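PDB 1JC9: techylectin-5A from Tachypleus tridentatus, which recognises acetyl group-containing substances on microbial and other cell surfaces and agglutinates bacteria and human erythrocytes as a lectin of horseshoe crab innate immunity. Local coordinates for residues A[57-60]-A[61-65]; A[45-48]-A[49-53]; A[233-236]-A[237-240]; A[102-105]-A[106-109]. All coordinates share one frame; numbering follows the deposited sequence.

Interaction 1: residues A[57-60]-A[61-65]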
loop_
_atom_site.group_PDB
_atom_site.type_symbol
_atom_site.label_atom_id
_atom_site.label_comp_id
_atom_site.label_asym_id
_atom_site.label_seq_id
_atom_site.Cartn_x
_atom_site.Cartn_y
_atom_site.Cartn_z
ATOM N N TYR A 57 -10.512 19.923 9.797
ATOM C CA TYR A 57 -10.318 18.766 10.668
ATOM C C TYR A 57 -8.841 18.411 10.749
ATOM O O TYR A 57 -8.237 18.001 9.760
ATOM C CB TYR A 57 -11.137 17.583 10.163
ATOM C CG TYR A 57 -12.610 17.899 10.092
ATOM C CD1 TYR A 57 -13.131 18.645 9.037
ATOM C CD2 TYR A 57 -13.479 17.493 11.105
ATOM C CE1 TYR A 57 -14.481 18.979 8.991
ATOM C CE2 TYR A 57 -14.829 17.823 11.068
ATOM C CZ TYR A 57 -15.324 18.565 10.009
ATOM O OH TYR A 57 -16.663 18.893 9.966
ATOM N N ARG A 58 -8.270 18.568 11.940
ATOM C CA ARG A 58 -6.849 18.322 12.167
ATOM C C ARG A 58 -6.481 17.014 12.861
ATOM O O ARG A 58 -5.298 16.699 12.983
ATOM C CB ARG A 58 -6.256 19.484 12.975
ATOM C CG ARG A 58 -6.474 20.853 12.352
ATOM C CD ARG A 58 -5.578 21.072 11.141
ATOM N NE ARG A 58 -6.064 22.166 10.300
ATOM C CZ ARG A 58 -5.415 22.653 9.246
ATOM N NH1 ARG A 58 -4.238 22.150 8.893
ATOM N NH2 ARG A 58 -5.951 23.637 8.532
ATOM N N SER A 59 -7.461 16.247 13.323
ATOM C CA SER A 59 -7.128 15.004 14.007
ATOM C C SER A 59 -7.181 13.764 13.122
ATOM O O SER A 59 -8.044 13.631 12.245
ATOM C CB SER A 59 -8.031 14.810 15.225
ATOM O OG SER A 59 -9.390 14.776 14.846
ATOM N N SER A 60 -6.238 12.859 13.356
ATOM C CA SER A 60 -6.161 11.622 12.597
ATOM C C SER A 60 -7.331 10.725 12.965
ATOM O O SER A 60 -7.828 10.775 14.088
ATOM C CB SER A 60 -4.841 10.906 12.890
ATOM O OG SER A 60 -3.741 11.664 12.418
ATOM N N GLY A 61 -7.772 9.908 12.015
ATOM C CA GLY A 61 -8.883 9.014 12.283
ATOM C C GLY A 61 -9.711 8.708 11.051
ATOM O O GLY A 61 -9.340 9.077 9.936
ATOM N N GLY A 62 -10.839 8.033 11.255
ATOM C CA GLY A 62 -11.701 7.683 10.145
ATOM C C GLY A 62 -12.634 8.804 9.742
ATOM O O GLY A 62 -13.240 9.460 10.592
ATOM N N TYR A 63 -12.741 9.029 8.436
ATOM C CA TYR A 63 -13.607 10.067 7.884
ATOM C C TYR A 63 -14.294 9.512 6.651
ATOM O O TYR A 63 -13.760 8.626 5.978
ATOM C CB TYR A 63 -12.796 11.286 7.452
ATOM C CG TYR A 63 -12.194 12.093 8.569
ATOM C CD1 TYR A 63 -12.858 13.206 9.086
ATOM C CD2 TYR A 63 -10.948 11.759 9.098
ATOM C CE1 TYR A 63 -12.286 13.975 10.106
ATOM C CE2 TYR A 63 -10.369 12.516 10.115
ATOM C CZ TYR A 63 -11.043 13.624 10.614
ATOM O OH TYR A 63 -10.466 14.384 11.607
ATOM N N ARG A 64 -15.472 10.045 6.350
ATOM C CA ARG A 64 -16.219 9.624 5.176
ATOM C C ARG A 64 -15.845 10.600 4.067
ATOM O O ARG A 64 -15.839 11.813 4.274
ATOM C CB ARG A 64 -17.724 9.699 5.447
ATOM C CG ARG A 64 -18.586 9.207 4.291
ATOM C CD ARG A 64 -20.068 9.401 4.571
ATOM N NE ARG A 64 -20.893 8.926 3.460
ATOM C CZ ARG A 64 -22.191 9.185 3.329
ATOM N NH1 ARG A 64 -22.820 9.921 4.237
ATOM N NH2 ARG A 64 -22.862 8.708 2.288
ATOM N N ILE A 65 -15.508 10.076 2.897
ATOM C CA ILE A 65 -15.146 10.939 1.783
ATOM C C ILE A 65 -16.001 10.646 0.556
ATOM O O ILE A 65 -16.603 9.577 0.446
ATOM C CB ILE A 65 -13.658 10.782 1.387
ATOM C CG1 ILE A 65 -13.358 9.326 1.010
ATOM C CG2 ILE A 65 -12.768 11.238 2.529
ATOM C CD1 ILE A 65 -12.025 9.152 0.289
#

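Interaction 2: residues A[45-48]-A[49-53]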
loop_
_atom_site.group_PDB
_atom_site.type_symbol
_atom_site.label_atom_id
_atom_site.label_comp_id
_atom_site.label_asym_id
_atom_site.label_seq_id
_atom_site.Cartn_x
_atom_site.Cartn_y
_atom_site.Cartn_z
ATOM N N ASP A 45 -18.626 16.248 -0.227
ATOM C CA ASP A 45 -17.831 17.347 -0.755
ATOM C C ASP A 45 -16.333 17.003 -0.753
ATOM O O ASP A 45 -15.671 17.117 -1.783
ATOM C CB ASP A 45 -18.108 18.619 0.054
ATOM C CG ASP A 45 -17.306 19.809 -0.431
ATOM O OD1 ASP A 45 -16.097 19.880 -0.117
ATOM O OD2 ASP A 45 -17.885 20.670 -1.131
ATOM N N PRO A 46 -15.779 16.577 0.398
ATOM C CA PRO A 46 -14.347 16.238 0.425
ATOM C C PRO A 46 -14.047 14.957 -0.364
ATOM O O PRO A 46 -14.681 13.925 -0.140
ATOM C CB PRO A 46 -14.054 16.099 1.916
ATOM C CG PRO A 46 -15.374 15.614 2.472
ATOM C CD PRO A 46 -16.376 16.468 1.742
ATOM N N THR A 47 -13.079 15.032 -1.280
ATOM C CA THR A 47 -12.712 13.897 -2.127
ATOM C C THR A 47 -11.612 12.993 -1.568
ATOM O O THR A 47 -11.383 11.893 -2.088
ATOM C CB THR A 47 -12.271 14.378 -3.529
ATOM O OG1 THR A 47 -11.051 15.128 -3.424
ATOM C CG2 THR A 47 -13.354 15.257 -4.152
ATOM N N ASP A 48 -10.928 13.463 -0.529
ATOM C CA ASP A 48 -9.860 12.695 0.108
ATOM C C ASP A 48 -9.471 13.359 1.424
ATOM O O ASP A 48 -10.094 14.328 1.842
ATOM C CB ASP A 48 -8.630 12.592 -0.809
ATOM C CG ASP A 48 -8.034 13.950 -1.150
ATOM O OD1 ASP A 48 -8.171 14.882 -0.329
ATOM O OD2 ASP A 48 -7.415 14.081 -2.231
ATOM N N CYS A 49 -8.433 12.847 2.077
ATOM C CA CYS A 49 -8.001 13.415 3.345
ATOM C C CYS A 49 -7.376 14.812 3.257
ATOM O O CYS A 49 -7.382 15.548 4.241
ATOM C CB CYS A 49 -7.033 12.465 4.031
ATOM S SG CYS A 49 -7.783 10.888 4.532
ATOM N N ALA A 50 -6.822 15.176 2.103
ATOM C CA ALA A 50 -6.239 16.509 1.954
ATOM C C ALA A 50 -7.379 17.523 2.039
ATOM O O ALA A 50 -7.237 18.576 2.664
ATOM C CB ALA A 50 -5.520 16.632 0.609
ATOM N N ASP A 51 -8.509 17.199 1.404
ATOM C CA ASP A 51 -9.681 18.067 1.434
ATOM C C ASP A 51 -10.199 18.170 2.865
ATOM O O ASP A 51 -10.575 19.251 3.326
ATOM C CB ASP A 51 -10.807 17.512 0.550
ATOM C CG ASP A 51 -10.553 17.722 -0.928
ATOM O OD1 ASP A 51 -9.604 18.451 -1.277
ATOM O OD2 ASP A 51 -11.316 17.164 -1.742
ATOM N N ILE A 52 -10.226 17.037 3.559
ATOM C CA ILE A 52 -10.693 16.999 4.944
ATOM C C ILE A 52 -9.859 17.949 5.799
ATOM O O ILE A 52 -10.391 18.661 6.654
ATOM C CB ILE A 52 -10.582 15.569 5.538
ATOM C CG1 ILE A 52 -11.559 14.623 4.833
ATOM C CG2 ILE A 52 -10.851 15.600 7.036
ATOM C CD1 ILE A 52 -13.010 14.865 5.166
ATOM N N LEU A 53 -8.549 17.961 5.560
ATOM C CA LEU A 53 -7.644 18.822 6.315
ATOM C C LEU A 53 -7.932 20.288 6.027
ATOM O O LEU A 53 -7.984 21.110 6.941
ATOM C CB LEU A 53 -6.186 18.515 5.960
ATOM C CG LEU A 53 -5.126 19.323 6.720
ATOM C CD1 LEU A 53 -5.195 18.984 8.198
ATOM C CD2 LEU A 53 -3.742 19.008 6.187
#

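Interaction 3: residues A[233-236]-A[237-240]. With NAG (2-acetamido-2-deoxy-beta-D-glucopyranose), chain B.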
loop_
_atom_site.group_PDB
_atom_site.type_symbol
_atom_site.label_atom_id
_atom_site.label_comp_id
_atom_site.label_asym_id
_atom_site.label_seq_id
_atom_site.Cartn_x
_atom_site.Cartn_y
_atom_site.Cartn_z
ATOM N N HIS A 233 13.934 -13.628 10.080
ATOM C CA HIS A 233 13.376 -14.936 9.762
ATOM C C HIS A 233 14.251 -15.673 8.755
ATOM O O HIS A 233 14.831 -15.070 7.847
ATOM C CB HIS A 233 11.936 -14.794 9.240
ATOM C CG HIS A 233 11.821 -14.028 7.960
ATOM N ND1 HIS A 233 11.981 -14.614 6.723
ATOM C CD2 HIS A 233 11.574 -12.717 7.724
ATOM C CE1 HIS A 233 11.838 -13.699 5.781
ATOM N NE2 HIS A 233 11.590 -12.539 6.361
ATOM N N ASN A 234 14.352 -16.986 8.930
ATOM C CA ASN A 234 15.171 -17.817 8.060
ATOM C C ASN A 234 14.589 -18.034 6.676
ATOM O O ASN A 234 15.336 -18.158 5.711
ATOM C CB ASN A 234 15.437 -19.164 8.733
ATOM C CG ASN A 234 16.433 -19.054 9.871
ATOM O OD1 ASN A 234 16.574 -19.974 10.675
ATOM N ND2 ASN A 234 17.137 -17.929 9.940
ATOM N N SER A 235 13.264 -18.091 6.578
ATOM C CA SER A 235 12.618 -18.277 5.282
ATOM C C SER A 235 13.075 -17.143 4.375
ATOM O O SER A 235 13.464 -16.073 4.854
ATOM C CB SER A 235 11.092 -18.271 5.423
ATOM O OG SER A 235 10.633 -17.095 6.065
ATOM N N TYR A 236 13.022 -17.373 3.069
ATOM C CA TYR A 236 13.482 -16.376 2.113
ATOM C C TYR A 236 12.457 -15.378 1.573
ATOM O O TYR A 236 11.515 -15.747 0.876
ATOM C CB TYR A 236 14.162 -17.076 0.933
ATOM C CG TYR A 236 14.679 -16.134 -0.131
ATOM C CD1 TYR A 236 15.743 -15.275 0.128
ATOM C CD2 TYR A 236 14.095 -16.095 -1.397
ATOM C CE1 TYR A 236 16.216 -14.394 -0.849
ATOM C CE2 TYR A 236 14.560 -15.220 -2.382
ATOM C CZ TYR A 236 15.619 -14.373 -2.099
ATOM O OH TYR A 236 16.078 -13.504 -3.068
ATOM N N ALA A 237 12.667 -14.110 1.915
ATOM C CA ALA A 237 11.857 -12.993 1.442
ATOM C C ALA A 237 10.334 -13.124 1.425
ATOM O O ALA A 237 9.672 -12.460 0.626
ATOM C CB ALA A 237 12.341 -12.606 0.049
ATOM N N ASP A 238 9.760 -13.942 2.300
ATOM C CA ASP A 238 8.309 -14.094 2.286
ATOM C C ASP A 238 7.567 -13.304 3.358
ATOM O O ASP A 238 6.374 -13.501 3.564
ATOM C CB ASP A 238 7.932 -15.579 2.340
ATOM C CG ASP A 238 8.554 -16.306 3.510
ATOM O OD1 ASP A 238 9.495 -15.766 4.131
ATOM O OD2 ASP A 238 8.103 -17.434 3.801
ATOM N N GLY A 239 8.281 -12.404 4.031
ATOM C CA GLY A 239 7.667 -11.565 5.049
ATOM C C GLY A 239 7.507 -10.150 4.502
ATOM O O GLY A 239 7.621 -9.955 3.290
ATOM N N ILE A 240 7.244 -9.178 5.380
ATOM C CA ILE A 240 7.077 -7.766 4.992
ATOM C C ILE A 240 8.468 -7.184 4.729
ATOM O O ILE A 240 9.056 -6.554 5.605
ATOM C CB ILE A 240 6.422 -6.933 6.136
ATOM C CG1 ILE A 240 5.169 -7.636 6.668
ATOM C CG2 ILE A 240 6.080 -5.529 5.641
ATOM C CD1 ILE A 240 4.162 -7.955 5.624
HETATM C C1 NAG B . 15.974 -10.962 -6.660
HETATM C C2 NAG B . 14.968 -12.202 -6.547
HETATM C C3 NAG B . 15.763 -13.513 -6.913
HETATM C C4 NAG B . 16.198 -13.350 -8.351
HETATM C C5 NAG B . 17.129 -12.088 -8.447
HETATM C C6 NAG B . 17.593 -11.833 -9.884
HETATM C C7 NAG B . 13.127 -12.035 -4.991
HETATM C C8 NAG B . 12.530 -12.108 -3.619
HETATM N N2 NAG B . 14.473 -12.294 -5.164
HETATM O O1 NAG B . 15.346 -9.680 -6.342
HETATM O O3 NAG B . 14.916 -14.659 -6.839
HETATM O O4 NAG B . 16.943 -14.545 -8.780
HETATM O O5 NAG B . 16.466 -10.858 -8.018
HETATM O O6 NAG B . 18.426 -10.638 -9.758
HETATM O O7 NAG B . 12.364 -11.737 -5.942
#

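Interaction 4: residues A[102-105]-A[106-109]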
loop_
_atom_site.group_PDB
_atom_site.type_symbol
_atom_site.label_atom_id
_atom_site.label_comp_id
_atom_site.label_asym_id
_atom_site.label_seq_id
_atom_site.Cartn_x
_atom_site.Cartn_y
_atom_site.Cartn_z
ATOM N N SER A 102 -0.766 -14.395 10.960
ATOM C CA SER A 102 0.388 -13.946 10.188
ATOM C C SER A 102 0.159 -14.050 8.681
ATOM O O SER A 102 0.853 -13.401 7.899
ATOM C CB SER A 102 1.627 -14.761 10.570
ATOM O OG SER A 102 1.473 -16.117 10.189
ATOM N N ASP A 103 -0.810 -14.869 8.280
ATOM C CA ASP A 103 -1.125 -15.060 6.866
ATOM C C ASP A 103 -2.442 -14.374 6.491
ATOM O O ASP A 103 -3.120 -14.771 5.544
ATOM C CB ASP A 103 -1.198 -16.559 6.546
ATOM C CG ASP A 103 -2.362 -17.251 7.236
ATOM O OD1 ASP A 103 -2.776 -16.799 8.327
ATOM O OD2 ASP A 103 -2.858 -18.262 6.695
ATOM N N TYR A 104 -2.783 -13.328 7.235
ATOM C CA TYR A 104 -4.007 -12.569 7.016
ATOM C C TYR A 104 -4.103 -11.920 5.630
ATOM O O TYR A 104 -5.198 -11.786 5.074
ATOM C CB TYR A 104 -4.128 -11.496 8.098
ATOM C CG TYR A 104 -5.413 -10.711 8.052
ATOM C CD1 TYR A 104 -6.649 -11.347 8.167
ATOM C CD2 TYR A 104 -5.393 -9.324 7.924
ATOM C CE1 TYR A 104 -7.839 -10.617 8.158
ATOM C CE2 TYR A 104 -6.571 -8.585 7.915
ATOM C CZ TYR A 104 -7.787 -9.234 8.035
ATOM O OH TYR A 104 -8.946 -8.496 8.048
ATOM N N PHE A 105 -2.962 -11.518 5.073
ATOM C CA PHE A 105 -2.946 -10.883 3.758
ATOM C C PHE A 105 -2.764 -11.867 2.609
ATOM O O PHE A 105 -2.608 -11.468 1.453
ATOM C CB PHE A 105 -1.858 -9.806 3.707
ATOM C CG PHE A 105 -2.292 -8.490 4.287
ATOM C CD1 PHE A 105 -2.714 -8.403 5.611
ATOM C CD2 PHE A 105 -2.320 -7.347 3.499
ATOM C CE1 PHE A 105 -3.164 -7.194 6.140
ATOM C CE2 PHE A 105 -2.767 -6.131 4.020
ATOM C CZ PHE A 105 -3.191 -6.057 5.344
ATOM N N TYR A 106 -2.791 -13.155 2.937
ATOM C CA TYR A 106 -2.652 -14.212 1.945
ATOM C C TYR A 106 -4.058 -14.472 1.401
ATOM O O TYR A 106 -4.660 -15.503 1.693
ATOM C CB TYR A 106 -2.101 -15.471 2.621
ATOM C CG TYR A 106 -1.740 -16.590 1.674
ATOM C CD1 TYR A 106 -0.698 -16.446 0.763
ATOM C CD2 TYR A 106 -2.433 -17.800 1.695
ATOM C CE1 TYR A 106 -0.350 -17.476 -0.104
ATOM C CE2 TYR A 106 -2.093 -18.841 0.825
ATOM C CZ TYR A 106 -1.050 -18.667 -0.070
ATOM O OH TYR A 106 -0.710 -19.674 -0.944
ATOM N N LYS A 107 -4.581 -13.529 0.620
ATOM C CA LYS A 107 -5.931 -13.652 0.076
ATOM C C LYS A 107 -5.981 -13.591 -1.444
ATOM O O LYS A 107 -5.053 -13.110 -2.082
ATOM C CB LYS A 107 -6.827 -12.547 0.647
ATOM C CG LYS A 107 -6.981 -12.567 2.163
ATOM C CD LYS A 107 -8.122 -11.656 2.593
ATOM C CE LYS A 107 -8.217 -11.524 4.107
ATOM N NZ LYS A 107 -8.293 -12.851 4.774
ATOM N N PRO A 108 -7.084 -14.069 -2.043
ATOM C CA PRO A 108 -7.274 -14.077 -3.497
ATOM C C PRO A 108 -7.653 -12.733 -4.118
ATOM O O PRO A 108 -7.923 -11.758 -3.417
ATOM C CB PRO A 108 -8.367 -15.120 -3.690
ATOM C CG PRO A 108 -9.220 -14.893 -2.486
ATOM C CD PRO A 108 -8.190 -14.782 -1.375
ATOM N N TRP A 109 -7.678 -12.717 -5.449
ATOM C CA TRP A 109 -7.999 -11.539 -6.249
ATOM C C TRP A 109 -9.238 -10.771 -5.800
ATOM O O TRP A 109 -9.207 -9.541 -5.690
ATOM C CB TRP A 109 -8.155 -11.956 -7.715
ATOM C CG TRP A 109 -8.329 -10.819 -8.680
ATOM C CD1 TRP A 109 -9.507 -10.267 -9.101
ATOM C CD2 TRP A 109 -7.287 -10.115 -9.368
ATOM N NE1 TRP A 109 -9.262 -9.269 -10.014
ATOM C CE2 TRP A 109 -7.909 -9.154 -10.195
ATOM C CE3 TRP A 109 -5.888 -10.206 -9.368
ATOM C CZ2 TRP A 109 -7.179 -8.288 -11.016
ATOM C CZ3 TRP A 109 -5.163 -9.346 -10.183
ATOM C CH2 TRP A 109 -5.811 -8.400 -10.997
#

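Interaction 1: residues A[57-60]-A[61-65]
Tyr63 reaches back from the strand 61-65 to the loop that leads into it, and its hydroxyl closes the turn by donating to a backbone carbonyl. The bond from Tyr63 OH to Ser59 O measures 2.6 Å. The carbonyl lies at the edge of the ring, near its plane; seen from the acceptor, the C=O...O angle is 142°. Tyr63 CG stands opposite its own carbonyl carbon (chi1 -70°), which carries the ring back over the chain and places the hydroxyl four residues upstream.

The close-packed part of the contact lies around this phenol end. Tyr57 CB comes within 3.6 Å of Tyr63 OH and 3.8 Å of Tyr63 CE1, and the latter atom is also 3.8 Å from Tyr57 CD2. Ring centroids 5.9 Å apart and planes at 77° show that the two tyrosines meet at a slant, through Tyr57 CB and CD2 and Tyr63 CE1. Ile52 of the preceding helix touches both of them.

The loose side belongs to Arg58, whose exposed side chain points away from the strand; Tyr57 and Ser59 are exposed too, although they pack against Tyr63. Ser60 also turns its CB away, while its OG is hydrogen-bonded to Met82 N and Glu83 OE2. Backbone hydrogen bonds of Gly61, Tyr63 and Ile65 with Cys80, Val78 and Leu76 continue the antiparallel pairing. A tyrosine side chain is thus hydrogen-bonded to the backbone of the loop before its own strand, where the chain from helix 49-54 enters the antiparallel sheet of the fibrinogen-related domain.

Interaction 2: residues A[45-48]-A[49-53]
Pro46 and Asp51 bring their CA atoms to 5.1 Å as the chain folds back on entering helix 49-53, whose first turn is marked by the 3.2 Å bond from Ile52 N to Asp48 O. The N-cap Asp48 has its CG between the backbone N and the carbonyl carbon (chi1 61°), bringing OD1 over the helix start: Asp51 N donates to Asp48 OD1 at 2.9 Å in a nearly straight bond (163°), whereas the bond from Ala50 N is weak, bent to 118°. Asp48 OD2 is turned to Tyr139 OH and to a salt bridge with Arg137.

From the helix side, Asp51 OD2 takes two donors from Thr47: N, at 2.8 Å, is met by the anti lone pair of OD2, while OG1, at 2.7 Å, approaches from above the carboxylate plane and is also bonded to Arg137 NH1. The two directions should restrain the carboxylate's rotation. Asp48 OD1 and Asp51 OD1 lie 4.0 Å apart; nearby Arg137 probably offsets their like charges. Pro46 CB also packs 3.6 Å from Ile52 CD1.

Asp48 accepts from Asp51 N while Asp51 takes Thr47, the residue before the cap: an N-terminal helix cap beside the Cys49–Cys80 disulfide of the fibrinogen-related domain.

Interaction 3: residues A[233-236]-A[237-240]
Tyr236 and Ala237 meet where the loop turns beside the bound N-acetylglucosamine, and Tyr236 can be followed outward atom by atom. Its CB and CG each lie 3.5 Å from Ala237 N. CG stands opposite the backbone N (chi1 180°), which brings the hydroxyl to the sugar while the ring keeps Ala237 CB over one face. Farther out, CD2 approaches Ala237 CB; that methyl lies 4.0 Å from the ring centroid and only 4° off the ring normal, a CH-pi contact. CE2 then comes to 3.9 Å from the sugar's acetyl methyl C8. At the tip, Tyr236 OH accepts a 2.9 Å hydrogen bond from NAG N2, straight at 163°, with the amide nitrogen at the ring edge. Ala237 CB is 3.7 Å from NAG C8, so the same methyl touches both the tyrosine face and the acetyl group.

Behind this pair, polar bonds hold the loop. Ser235 OG donates to Asp238 OD1 at 2.6 Å, on the syn lone pair, and receives a bond from His233 ND1, although OG lies far out of the imidazole plane. His233 NE2 is bonded to Glu241 OE2, so both ring nitrogens have partners.

Tyr248 meets the Tyr236 ring edge-to-face and bonds the sugar, which is also held by Arg186 NH2 and the backbone N atoms of Cys219 and His220. Contact with the amide N-H and the methyl of the acetamido group is consistent with the specificity for acetylated substances; this is the acetyl-recognition pocket of a fibrinogen-related lectin.

Interaction 4: residues A[102-105]-A[106-109]
Lys107 CE lies over one face of the Tyr104 ring, 4.2 Å from Tyr104 CE1, and Lys107 NZ is 4.1 Å from Tyr104 CD1. The Tyr106 ring is met at a slant by Asp103 O, while Phe105 meets Phe116 edge-to-face and Arg95 in a cation-pi contact outside the turn.

Lys107 reaches its position through a largely extended chain that bends at its last torsion (chi4 -54°), bringing NZ to the CD1–CE1 side of the ring, beyond its outline. On the way its aliphatic part passes the backbone of Tyr104, with Lys107 CE 3.2 Å from Tyr104 O. Lys107 also makes a cation-pi contact with Phe116.

The backbone turns here. Tyr106 N donates to Asp103 O at 3.1 Å, coming from well above the carbonyl plane, 63° out of it, and Tyr106 CB is 3.2 Å from the same oxygen. A second bond, weak at 136°, links Lys107 N to Phe105 O at 3.0 Å. Phe105 O also accepts from Tyr112 OH of the following helix. A type I β-turn from Asp103 to Tyr106 thus runs into an inverse γ-turn centred on Tyr106, leading to the N-cap at Pro108 before helix 109-114.

Overall arrangement
All four contacts are local, and they fall into two groups on the domain. Interactions 1 and 2 touch, with centres 9 Å apart, and lie on strand 61-65 and helix 49-54, successive elements that pack together: Ile65 CB packs 3.6 Å from Pro46 O. Interaction 2 is partly buried and relies on carboxylates capping a helix, whereas interaction 1, at the surface, uses a phenol hydroxyl and tyrosine packing. Interactions 3 and 4 lie 15 Å apart between centres without touching. The surface turn of 102-109 combines backbone bonds with lysine–aromatic packing; of the four, only the partly buried interaction 3 includes residues that touch the sugar. Interaction 3 is on the opposite side of the chain's centre from interactions 1 and 2.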